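Local coordinates for bacterioferritin comigratory protein (Xylella fastidiosa, PDB 3IXR), which probably reduces hydrogen peroxide and organic hydroperoxides as a thiol-dependent peroxiredoxin of the PrxQ (bacterioferritin comigratory protein) type, at residues T69-F74 / V160-A166; Y57-K61 / G139-S143; I153-W157 / K172-H176; P35-S39 / P111-D115. The protein carries 1 engineered substitution. One frame throughout, in Å; residues are numbered along the deposited sequence.

Contact 1: T69-F74 / V160-A166; sequences TEGLEF and VKVPGHA
Glu70 and Val162 bring the backbones within 5.8 Å between their CA atoms, and Phe74 and Ala166 close to 5.2 Å, CA to CA, one helical turn further on. Segment 69-74 is helical throughout, whereas 160-166 runs as a loop, makes a type II turn from Val162 to His165 and starts a helix after Gly164, the N-cap residue. Glu73 binds the turn: Gly164 N donates to the syn lone pair of Glu73 OE1 at 3.0 Å. A water joins the same OE1 to Val162 O and Ala166 N, so the carboxylate meets the helix start both directly and through solvent. The methyl of Ala166 presses over the centre of the Phe74 ring, CB lying 3.6 Å from the centroid. Val160 CG1 covers one face of the His165 imidazole, whose ND1 makes a weak bond to Glu70 OE2 at 3.4 Å. The extended Glu70 chain, with CG anti to the backbone N (chi1 -173°), carries its other oxygen, OE1, to a salt bridge with Arg142. Helices 65-82 and 165-177 pack against the central thioredoxin-like sheet: Phe74 stacks on Tyr57 and touches Val55 of strand 53-58, while His165 meets Thr144 of strand 137-147 and, edge-to-face, Trp157.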
loop_
_atom_site.group_PDB
_atom_site.type_symbol
_atom_site.label_atom_id
_atom_site.label_comp_id
_atom_site.label_asym_id
_atom_site.label_seq_id
_atom_site.Cartn_x
_atom_site.Cartn_y
_atom_site.Cartn_z
ATOM N N THR A 69 7.330 -11.440 -3.170
ATOM C CA THR A 69 6.769 -12.208 -2.036
ATOM C C THR A 69 5.677 -11.458 -1.326
ATOM O O THR A 69 4.592 -12.009 -1.095
ATOM C CB THR A 69 7.904 -12.534 -1.062
ATOM O OG1 THR A 69 8.892 -13.348 -1.751
ATOM C CG2 THR A 69 7.324 -13.319 0.107
ATOM N N GLU A 70 5.920 -10.166 -1.017
ATOM C CA GLU A 70 4.841 -9.426 -0.374
ATOM C C GLU A 70 3.510 -9.392 -1.178
ATOM O O GLU A 70 2.443 -9.595 -0.646
ATOM C CB GLU A 70 5.280 -7.974 -0.011
ATOM C CG GLU A 70 4.235 -7.233 0.821
ATOM C CD GLU A 70 4.734 -5.895 1.287
ATOM O OE1 GLU A 70 5.760 -5.371 0.757
ATOM O OE2 GLU A 70 4.081 -5.338 2.200
ATOM N N GLY A 71 3.652 -9.108 -2.497
ATOM C CA GLY A 71 2.490 -9.110 -3.382
ATOM C C GLY A 71 1.729 -10.421 -3.405
ATOM O O GLY A 71 0.555 -10.480 -3.445
ATOM N N LEU A 72 2.513 -11.469 -3.534
ATOM C CA LEU A 72 1.910 -12.785 -3.534
ATOM C C LEU A 72 1.212 -13.166 -2.244
ATOM O O LEU A 72 0.081 -13.799 -2.318
ATOM C CB LEU A 72 2.938 -13.875 -3.885
ATOM C CG LEU A 72 3.494 -13.784 -5.368
ATOM C CD1 LEU A 72 4.707 -14.710 -5.443
ATOM C CD2 LEU A 72 2.360 -14.198 -6.391
ATOM N N GLU A 73 1.741 -12.737 -1.122
ATOM C CA GLU A 73 1.086 -13.011 0.136
ATOM C C GLU A 73 -0.200 -12.256 0.284
ATOM O O GLU A 73 -1.199 -12.797 0.762
ATOM C CB GLU A 73 2.030 -12.804 1.319
ATOM C CG GLU A 73 3.213 -13.806 1.256
ATOM C CD GLU A 73 3.976 -13.922 2.544
ATOM O OE1 GLU A 73 3.765 -13.158 3.485
ATOM O OE2 GLU A 73 4.878 -14.819 2.608
ATOM N N PHE A 74 -0.218 -10.986 -0.138
ATOM C CA PHE A 74 -1.485 -10.305 -0.195
ATOM C C PHE A 74 -2.458 -10.925 -1.220
ATOM O O PHE A 74 -3.632 -11.002 -0.969
ATOM C CB PHE A 74 -1.267 -8.814 -0.508
ATOM C CG PHE A 74 -0.990 -7.987 0.685
ATOM C CD1 PHE A 74 -1.905 -7.844 1.735
ATOM C CD2 PHE A 74 0.293 -7.409 0.775
ATOM C CE1 PHE A 74 -1.549 -7.078 2.920
ATOM C CE2 PHE A 74 0.715 -6.641 1.843
ATOM C CZ PHE A 74 -0.233 -6.417 2.967
ATOM N N VAL A 160 8.731 -2.698 7.593
ATOM C CA VAL A 160 8.015 -3.975 7.481
ATOM C C VAL A 160 9.008 -5.104 7.098
ATOM O O VAL A 160 9.854 -4.969 6.191
ATOM C CB VAL A 160 6.927 -3.858 6.364
ATOM C CG1 VAL A 160 6.396 -5.196 6.002
ATOM C CG2 VAL A 160 5.786 -2.980 6.962
ATOM N N LYS A 161 8.818 -6.225 7.794
ATOM C CA LYS A 161 9.512 -7.488 7.438
ATOM C C LYS A 161 8.580 -8.276 6.554
ATOM O O LYS A 161 7.443 -8.533 6.954
ATOM C CB LYS A 161 9.692 -8.303 8.736
ATOM N N VAL A 162 9.067 -8.725 5.381
ATOM C CA VAL A 162 8.118 -9.259 4.451
ATOM C C VAL A 162 7.393 -10.567 4.885
ATOM O O VAL A 162 6.230 -10.676 4.812
ATOM C CB VAL A 162 8.731 -9.482 3.049
ATOM C CG1 VAL A 162 7.816 -10.232 2.195
ATOM C CG2 VAL A 162 9.046 -8.108 2.369
ATOM N N PRO A 163 8.167 -11.598 5.301
ATOM C CA PRO A 163 7.405 -12.852 5.433
ATOM C C PRO A 163 6.348 -12.860 6.548
ATOM O O PRO A 163 6.661 -12.489 7.661
ATOM C CB PRO A 163 8.482 -13.910 5.745
ATOM C CG PRO A 163 9.874 -13.183 5.477
ATOM C CD PRO A 163 9.608 -11.663 5.522
ATOM N N GLY A 164 5.093 -13.239 6.169
ATOM C CA GLY A 164 3.924 -13.323 7.064
ATOM C C GLY A 164 3.293 -11.968 7.286
ATOM O O GLY A 164 2.266 -11.877 8.000
ATOM N N HIS A 165 3.835 -10.919 6.633
ATOM C CA HIS A 165 3.248 -9.620 6.905
ATOM C C HIS A 165 1.788 -9.537 6.474
ATOM O O HIS A 165 0.958 -8.997 7.212
ATOM C CB HIS A 165 4.002 -8.493 6.089
ATOM C CG HIS A 165 3.431 -7.123 6.332
ATOM N ND1 HIS A 165 3.057 -6.270 5.313
ATOM C CD2 HIS A 165 3.292 -6.446 7.498
ATOM C CE1 HIS A 165 2.650 -5.104 5.861
ATOM N NE2 HIS A 165 2.770 -5.194 7.174
ATOM N N ALA A 166 1.451 -9.947 5.255
ATOM C CA ALA A 166 0.068 -9.864 4.756
ATOM C C ALA A 166 -0.921 -10.579 5.699
ATOM O O ALA A 166 -1.904 -9.957 6.119
ATOM C CB ALA A 166 -0.046 -10.446 3.356
HETATM O O HOH W 1 3.729 -10.470 3.280
#

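Contact 2: Y57-K61 / G139-S143; sequences YFYPK and GIERS
Ile140 spans Phe58 and the Tyr59-Pro60 corner with the two branches of its side chain. With CG1 beside the backbone N (chi1 -73°), CD1 lies 3.3 Å from Tyr59 O, while CG2 packs 3.9 Å from Phe58 CB. A water links its backbone N to Pro60 O where the chains diverge, and Ile140 O lies 3.6 Å from Pro60 CG. Glu141 contributes through its carbonyl, which accepts the Ser143 hydroxyl at 2.7 Å from OG to O, the donor standing above the carbonyl plane. Arg142 follows: its CG passes alongside Phe58 O, then the chain bends at chi3 (-46°) so that the guanidinium lies against Pro60, whose CD sits over one face, 3.5 Å from CZ. Its NH1 is 3.5 Å from Tyr59 CB and makes a salt bridge to Glu70 and a hydrogen bond to the Ser67 hydroxyl. Ser143 closes an antiparallel hydrogen-bonded pair with Phe58: Phe58 N gives to Ser143 O at 2.6 Å, nearly along the C=O axis, and Ser143 N returns a bond to Phe58 O at 3.2 Å. Ser67 is probably the engineered replacement of the peroxidatic cysteine, so its bond belongs to this variant. Pro60 and the Glu70 salt bridge probably help hold the guanidinium beside the cysteine position, consistent with the active-site arginine of this family.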
loop_
_atom_site.group_PDB
_atom_site.type_symbol
_atom_site.label_atom_id
_atom_site.label_comp_id
_atom_site.label_asym_id
_atom_site.label_seq_id
_atom_site.Cartn_x
_atom_site.Cartn_y
_atom_site.Cartn_z
ATOM N N TYR A 57 -0.254 -0.622 0.973
ATOM C CA TYR A 57 1.099 -1.161 1.305
ATOM C C TYR A 57 2.163 -0.594 0.344
ATOM O O TYR A 57 1.971 -0.683 -0.912
ATOM C CB TYR A 57 1.084 -2.702 1.424
ATOM C CG TYR A 57 1.307 -3.479 0.114
ATOM C CD1 TYR A 57 0.199 -4.010 -0.568
ATOM C CD2 TYR A 57 2.639 -3.782 -0.326
ATOM C CE1 TYR A 57 0.395 -4.765 -1.758
ATOM C CE2 TYR A 57 2.845 -4.490 -1.493
ATOM C CZ TYR A 57 1.705 -5.042 -2.158
ATOM O OH TYR A 57 1.761 -5.786 -3.375
ATOM N N PHE A 58 3.176 0.006 0.943
ATOM C CA PHE A 58 4.305 0.559 0.139
ATOM C C PHE A 58 5.464 -0.403 0.093
ATOM O O PHE A 58 5.854 -0.962 1.150
ATOM C CB PHE A 58 4.818 1.859 0.788
ATOM C CG PHE A 58 3.778 2.997 0.811
ATOM C CD1 PHE A 58 2.699 3.065 1.720
ATOM C CD2 PHE A 58 3.916 4.022 -0.140
ATOM C CE1 PHE A 58 1.744 4.134 1.699
ATOM C CE2 PHE A 58 2.963 5.131 -0.137
ATOM C CZ PHE A 58 1.855 5.150 0.742
ATOM N N TYR A 59 6.071 -0.592 -1.089
ATOM C CA TYR A 59 7.218 -1.464 -1.202
ATOM C C TYR A 59 8.247 -0.755 -2.053
ATOM O O TYR A 59 7.900 0.138 -2.841
ATOM C CB TYR A 59 6.791 -2.800 -1.854
ATOM C CG TYR A 59 6.208 -2.680 -3.178
ATOM C CD1 TYR A 59 7.026 -2.838 -4.294
ATOM C CD2 TYR A 59 4.840 -2.406 -3.359
ATOM C CE1 TYR A 59 6.458 -2.692 -5.586
ATOM C CE2 TYR A 59 4.215 -2.278 -4.649
ATOM C CZ TYR A 59 5.065 -2.393 -5.728
ATOM O OH TYR A 59 4.469 -2.267 -6.943
ATOM N N PRO A 60 9.529 -1.065 -1.862
ATOM C CA PRO A 60 10.631 -0.291 -2.525
ATOM C C PRO A 60 10.612 -0.277 -4.044
ATOM O O PRO A 60 10.728 0.797 -4.651
ATOM C CB PRO A 60 11.900 -0.830 -1.919
ATOM C CG PRO A 60 11.381 -1.488 -0.586
ATOM C CD PRO A 60 9.979 -1.935 -0.743
ATOM N N LYS A 61 10.458 -1.417 -4.688
ATOM C CA LYS A 61 10.716 -1.501 -6.137
ATOM C C LYS A 61 10.016 -2.736 -6.674
ATOM O O LYS A 61 9.983 -3.779 -5.972
ATOM C CB LYS A 61 12.251 -1.699 -6.352
ATOM N N GLY A 139 14.783 6.165 -0.646
ATOM C CA GLY A 139 13.790 5.371 -1.321
ATOM C C GLY A 139 12.776 5.001 -0.294
ATOM O O GLY A 139 12.792 5.516 0.804
ATOM N N ILE A 140 11.868 4.156 -0.703
ATOM C CA ILE A 140 10.691 3.776 0.131
ATOM C C ILE A 140 11.226 2.839 1.192
ATOM O O ILE A 140 11.863 1.821 0.852
ATOM C CB ILE A 140 9.668 3.055 -0.778
ATOM C CG1 ILE A 140 8.962 4.059 -1.724
ATOM C CG2 ILE A 140 8.593 2.365 0.057
ATOM C CD1 ILE A 140 8.134 3.406 -2.772
ATOM N N GLU A 141 10.881 3.147 2.455
ATOM C CA GLU A 141 10.931 2.203 3.565
ATOM C C GLU A 141 9.653 1.400 3.561
ATOM O O GLU A 141 8.568 1.962 3.573
ATOM C CB GLU A 141 11.051 2.955 4.867
ATOM C CG GLU A 141 11.084 2.000 6.032
ATOM C CD GLU A 141 11.302 2.783 7.333
ATOM O OE1 GLU A 141 12.474 3.110 7.646
ATOM O OE2 GLU A 141 10.328 3.169 8.005
ATOM N N ARG A 142 9.789 0.066 3.429
ATOM C CA ARG A 142 8.625 -0.757 3.339
ATOM C C ARG A 142 7.655 -0.537 4.541
ATOM O O ARG A 142 8.035 -0.634 5.711
ATOM C CB ARG A 142 9.023 -2.217 3.321
ATOM C CG ARG A 142 7.905 -3.162 2.879
ATOM C CD ARG A 142 8.309 -4.678 2.806
ATOM N NE ARG A 142 9.589 -4.876 2.127
ATOM C CZ ARG A 142 9.665 -5.101 0.792
ATOM N NH1 ARG A 142 8.562 -5.244 -0.039
ATOM N NH2 ARG A 142 10.915 -5.242 0.300
ATOM N N SER A 143 6.418 -0.148 4.225
ATOM C CA SER A 143 5.459 0.371 5.243
ATOM C C SER A 143 4.014 0.033 4.730
ATOM O O SER A 143 3.753 -0.024 3.524
ATOM C CB SER A 143 5.538 1.910 5.370
ATOM O OG SER A 143 6.889 2.259 5.708
HETATM O O HOH W 2 12.239 2.781 -3.396
#

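Contact 3: I153-W157 / K172-H176; sequences IVEAW and KLKAH
Val154 and His176 face each other from opposite directions, a methyl against a flat ring. They join strand 153-157, paired with strand 137-147 in the thioredoxin-like sheet, to the C-terminal helix 165-177. A classic beta bulge, in which Val154 and Glu155 both face Leu146, turns both of these side chains toward the helix. The short axes run roughly antiparallel, at 154°, and approach to 10.2 Å, so side chains alone span the gap. Val154 CG1 lies over one face of the imidazole, offset toward the rim and 3.6 Å from the centroid. The Glu155 carboxylate lies at the edge of the same ring, its close approach being doubtful. Lys172 crosses Glu155 obliquely, CD to CD at 3.5 Å, yet Lys172 NZ stays 4.3 Å from Glu155 OE1, opposite charges too far apart for a salt bridge. Bends at chi2 and chi3 lead the lysine past Trp157 in the opposite direction, CE reaching 3.5 Å from indole CZ2; the indole NE1 is bonded to Glu168. Within the helix, Lys172 O accepts from His176 N at 3.0 Å and, from the opposite face of its plane, from His176 ND1 at 3.2 Å.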
loop_
_atom_site.group_PDB
_atom_site.type_symbol
_atom_site.label_atom_id
_atom_site.label_comp_id
_atom_site.label_asym_id
_atom_site.label_seq_id
_atom_site.Cartn_x
_atom_site.Cartn_y
_atom_site.Cartn_z
ATOM N N ILE A 153 -6.281 6.707 9.866
ATOM C CA ILE A 153 -5.182 5.655 9.958
ATOM C C ILE A 153 -5.566 4.815 11.198
ATOM O O ILE A 153 -5.645 5.333 12.319
ATOM C CB ILE A 153 -3.824 6.276 10.201
ATOM C CG1 ILE A 153 -3.382 7.220 9.037
ATOM C CG2 ILE A 153 -2.806 5.155 10.345
ATOM C CD1 ILE A 153 -3.542 6.564 7.592
ATOM N N VAL A 154 -5.793 3.535 11.006
ATOM C CA VAL A 154 -6.186 2.615 12.151
ATOM C C VAL A 154 -4.957 1.833 12.606
ATOM O O VAL A 154 -4.801 1.589 13.781
ATOM C CB VAL A 154 -7.374 1.734 11.769
ATOM C CG1 VAL A 154 -7.751 0.646 12.839
ATOM C CG2 VAL A 154 -8.574 2.629 11.513
ATOM N N GLU A 155 -4.130 1.422 11.670
ATOM C CA GLU A 155 -2.850 0.738 11.970
ATOM C C GLU A 155 -1.793 1.256 11.020
ATOM O O GLU A 155 -2.108 1.659 9.857
ATOM C CB GLU A 155 -2.922 -0.811 11.877
ATOM C CG GLU A 155 -4.063 -1.448 12.638
ATOM C CD GLU A 155 -3.779 -1.503 14.153
ATOM O OE1 GLU A 155 -2.674 -1.175 14.547
ATOM O OE2 GLU A 155 -4.687 -1.765 14.951
ATOM N N ALA A 156 -0.566 1.284 11.471
ATOM C CA ALA A 156 0.584 1.739 10.614
ATOM C C ALA A 156 1.791 0.871 10.891
ATOM O O ALA A 156 2.301 0.893 12.045
ATOM C CB ALA A 156 0.927 3.183 10.833
ATOM N N TRP A 157 2.240 0.079 9.934
ATOM C CA TRP A 157 3.490 -0.697 10.150
ATOM C C TRP A 157 4.628 -0.041 9.355
ATOM O O TRP A 157 4.391 0.244 8.147
ATOM C CB TRP A 157 3.339 -2.081 9.563
ATOM C CG TRP A 157 2.355 -3.074 10.205
ATOM C CD1 TRP A 157 2.650 -4.127 11.056
ATOM C CD2 TRP A 157 0.945 -3.134 10.003
ATOM N NE1 TRP A 157 1.499 -4.845 11.379
ATOM C CE2 TRP A 157 0.436 -4.251 10.746
ATOM C CE3 TRP A 157 0.004 -2.318 9.246
ATOM C CZ2 TRP A 157 -0.888 -4.594 10.748
ATOM C CZ3 TRP A 157 -1.285 -2.663 9.240
ATOM C CH2 TRP A 157 -1.799 -3.812 10.030
ATOM N N LYS A 172 -4.877 -8.469 12.067
ATOM C CA LYS A 172 -5.181 -7.214 12.725
ATOM C C LYS A 172 -6.545 -6.612 12.373
ATOM O O LYS A 172 -7.307 -6.141 13.221
ATOM C CB LYS A 172 -4.072 -6.170 12.392
ATOM C CG LYS A 172 -4.225 -4.912 13.160
ATOM C CD LYS A 172 -3.272 -4.912 14.439
ATOM C CE LYS A 172 -1.880 -4.802 14.089
ATOM N NZ LYS A 172 -0.841 -4.975 15.275
ATOM N N LEU A 173 -6.897 -6.636 11.070
ATOM C CA LEU A 173 -8.190 -6.168 10.634
ATOM C C LEU A 173 -9.323 -7.010 11.260
ATOM O O LEU A 173 -10.265 -6.491 11.779
ATOM C CB LEU A 173 -8.197 -6.211 9.067
ATOM C CG LEU A 173 -9.581 -5.899 8.489
ATOM C CD1 LEU A 173 -10.057 -4.505 8.909
ATOM C CD2 LEU A 173 -9.513 -6.050 6.987
ATOM N N LYS A 174 -9.138 -8.323 11.299
ATOM C CA LYS A 174 -10.077 -9.292 11.914
ATOM C C LYS A 174 -10.191 -9.011 13.377
ATOM O O LYS A 174 -11.303 -9.097 13.889
ATOM C CB LYS A 174 -9.625 -10.700 11.743
ATOM C CG LYS A 174 -9.876 -11.205 10.303
ATOM C CD LYS A 174 -9.581 -12.682 10.261
ATOM C CE LYS A 174 -9.684 -13.168 8.893
ATOM N NZ LYS A 174 -9.634 -14.706 8.930
ATOM N N ALA A 175 -9.083 -8.633 14.041
ATOM C CA ALA A 175 -9.121 -8.371 15.456
ATOM C C ALA A 175 -9.973 -7.128 15.680
ATOM O O ALA A 175 -10.739 -7.076 16.654
ATOM C CB ALA A 175 -7.693 -8.274 16.031
ATOM N N HIS A 176 -9.899 -6.126 14.813
ATOM C CA HIS A 176 -10.783 -4.964 14.938
ATOM C C HIS A 176 -12.187 -5.282 14.673
ATOM O O HIS A 176 -13.056 -4.699 15.297
ATOM C CB HIS A 176 -10.443 -3.857 13.959
ATOM C CG HIS A 176 -9.324 -2.991 14.417
ATOM N ND1 HIS A 176 -8.012 -3.157 14.039
ATOM C CD2 HIS A 176 -9.337 -1.948 15.267
ATOM C CE1 HIS A 176 -7.258 -2.260 14.652
ATOM N NE2 HIS A 176 -8.042 -1.523 15.402
#

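Contact 4: P35-S39 / P111-D115; sequences PLMLS and PLVSD
Ser39 engages both backbone polar atoms of Leu112, its N as donor and its hydroxyl oxygen as acceptor. Ser39 N gives to Leu112 O at 2.8 Å, and Leu112 N gives to Ser39 OG at 3.1 Å in an almost straight bond (172° at the hydrogen). The OG gets there because chi1 of 54° sets it between the backbone N and the carbonyl carbon, which also brings it against Pro111 CA. Further along, Met37 O accepts from Ser114 N at 2.7 Å. The Met37 N and Ser114 O do not meet directly; a water accepts from the first and donates to the second, each at 2.8 Å. Between these bonds Leu38 and Val113 form an antiparallel non-hydrogen-bonded pair, through which strand 36-38 joins strand 112-114 of the thioredoxin-like core; the strands are far from antiparallel alignment, with 121° between the short axes. On the face of Leu38 and Val113 the branches meet at a slant, CD1 to CG2 at 3.9 Å, and Leu38 CD2 lies beside Pro111 CB at 3.9 Å. Leu89 of the adjacent strand 86-92 touches Pro111 and Val113, and Leu120 of helix 119-123 packs on Val113. Other polar groups are taken up nearby: Val113 O accepts from His99 NE2, Ser114 OG is bonded to Asp94 O, and Ser39 O pairs with Thr42 OG1.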
loop_
_atom_site.group_PDB
_atom_site.type_symbol
_atom_site.label_atom_id
_atom_site.label_comp_id
_atom_site.label_asym_id
_atom_site.label_seq_id
_atom_site.Cartn_x
_atom_site.Cartn_y
_atom_site.Cartn_z
ATOM N N PRO A 35 -5.266 12.328 -7.753
ATOM C CA PRO A 35 -5.450 11.277 -8.724
ATOM C C PRO A 35 -4.341 10.237 -8.691
ATOM O O PRO A 35 -3.165 10.606 -8.721
ATOM C CB PRO A 35 -5.460 12.053 -10.063
ATOM C CG PRO A 35 -5.727 13.472 -9.693
ATOM C CD PRO A 35 -5.021 13.637 -8.356
ATOM N N LEU A 36 -4.724 8.986 -8.583
ATOM C CA LEU A 36 -3.771 7.835 -8.474
ATOM C C LEU A 36 -3.704 7.200 -9.865
ATOM O O LEU A 36 -4.745 6.841 -10.386
ATOM C CB LEU A 36 -4.326 6.783 -7.519
ATOM C CG LEU A 36 -4.659 7.265 -6.066
ATOM C CD1 LEU A 36 -5.296 6.155 -5.212
ATOM C CD2 LEU A 36 -3.444 7.829 -5.434
ATOM N N MET A 37 -2.500 7.051 -10.426
ATOM C CA MET A 37 -2.335 6.276 -11.666
ATOM C C MET A 37 -2.087 4.840 -11.258
ATOM O O MET A 37 -1.115 4.615 -10.520
ATOM C CB MET A 37 -1.106 6.759 -12.427
ATOM C CG MET A 37 -1.276 8.139 -13.016
ATOM S SD MET A 37 0.214 8.650 -13.877
ATOM C CE MET A 37 0.447 7.341 -15.103
ATOM N N LEU A 38 -2.928 3.916 -11.727
ATOM C CA LEU A 38 -2.846 2.504 -11.339
ATOM C C LEU A 38 -2.422 1.612 -12.459
ATOM O O LEU A 38 -2.573 1.931 -13.666
ATOM C CB LEU A 38 -4.179 2.001 -10.775
ATOM C CG LEU A 38 -4.604 2.304 -9.309
ATOM C CD1 LEU A 38 -4.287 3.652 -8.834
ATOM C CD2 LEU A 38 -6.117 1.938 -9.179
ATOM N N SER A 39 -1.973 0.405 -12.097
ATOM C CA SER A 39 -1.784 -0.606 -13.116
ATOM C C SER A 39 -3.036 -0.799 -13.974
ATOM O O SER A 39 -4.177 -0.497 -13.588
ATOM C CB SER A 39 -1.339 -1.918 -12.458
ATOM O OG SER A 39 -2.280 -2.244 -11.455
ATOM N N PRO A 111 -4.721 -3.946 -7.595
ATOM C CA PRO A 111 -3.951 -2.974 -8.337
ATOM C C PRO A 111 -2.701 -2.472 -7.668
ATOM O O PRO A 111 -2.646 -2.514 -6.434
ATOM C CB PRO A 111 -4.944 -1.752 -8.409
ATOM C CG PRO A 111 -6.262 -2.268 -8.045
ATOM C CD PRO A 111 -5.949 -3.339 -7.026
ATOM N N LEU A 112 -1.764 -1.901 -8.417
ATOM C CA LEU A 112 -0.557 -1.247 -7.912
ATOM C C LEU A 112 -0.622 0.233 -8.313
ATOM O O LEU A 112 -0.809 0.508 -9.536
ATOM C CB LEU A 112 0.778 -1.824 -8.493
ATOM C CG LEU A 112 0.913 -3.350 -8.233
ATOM C CD1 LEU A 112 2.162 -3.953 -8.978
ATOM C CD2 LEU A 112 0.920 -3.662 -6.670
ATOM N N VAL A 113 -0.441 1.144 -7.337
ATOM C CA VAL A 113 -0.305 2.556 -7.699
ATOM C C VAL A 113 1.051 2.886 -8.220
ATOM O O VAL A 113 2.097 2.562 -7.578
ATOM C CB VAL A 113 -0.457 3.385 -6.424
ATOM C CG1 VAL A 113 -0.404 4.938 -6.731
ATOM C CG2 VAL A 113 -1.760 3.050 -5.901
ATOM N N SER A 114 1.107 3.544 -9.401
ATOM C CA SER A 114 2.383 4.087 -9.883
ATOM C C SER A 114 2.481 5.482 -9.322
ATOM O O SER A 114 1.813 6.435 -9.867
ATOM C CB SER A 114 2.318 4.151 -11.422
ATOM O OG SER A 114 3.458 4.815 -11.922
ATOM N N ASP A 115 3.251 5.614 -8.250
ATOM C CA ASP A 115 3.388 6.885 -7.501
ATOM C C ASP A 115 4.561 7.632 -8.048
ATOM O O ASP A 115 5.566 7.891 -7.376
ATOM C CB ASP A 115 3.439 6.620 -5.980
ATOM C CG ASP A 115 3.379 7.870 -5.148
ATOM O OD1 ASP A 115 4.159 7.990 -4.194
ATOM O OD2 ASP A 115 2.515 8.695 -5.490
HETATM O O HOH W 3 -0.305 8.026 -9.069
#

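Overall arrangement
From the N terminus, residues 35-39, 57-61 and 69-74 open contacts 4, 2 and 1 in turn. Contact 4 closes first, at 111-115, then contact 2 at 139-143 and contact 1 at 160-166. Contact 3 opens at 153-157, just before contact 1 closes, and shuts at 172-176. Contacts 1, 2 and 4 therefore cross one another, contact 3 crosses contact 1 alone, and none nests. Contact 1 joins helices 65-82 and 165-177, contact 2 pairs strands 53-58 and 137-147, contact 3 ties the last strand to the C-terminal helix, and contact 4 adds strand 36-38 at 112-114. The Glu70-Arg142 salt bridge links contacts 1 and 2; Tyr59 and Leu112 link contacts 2 and 4.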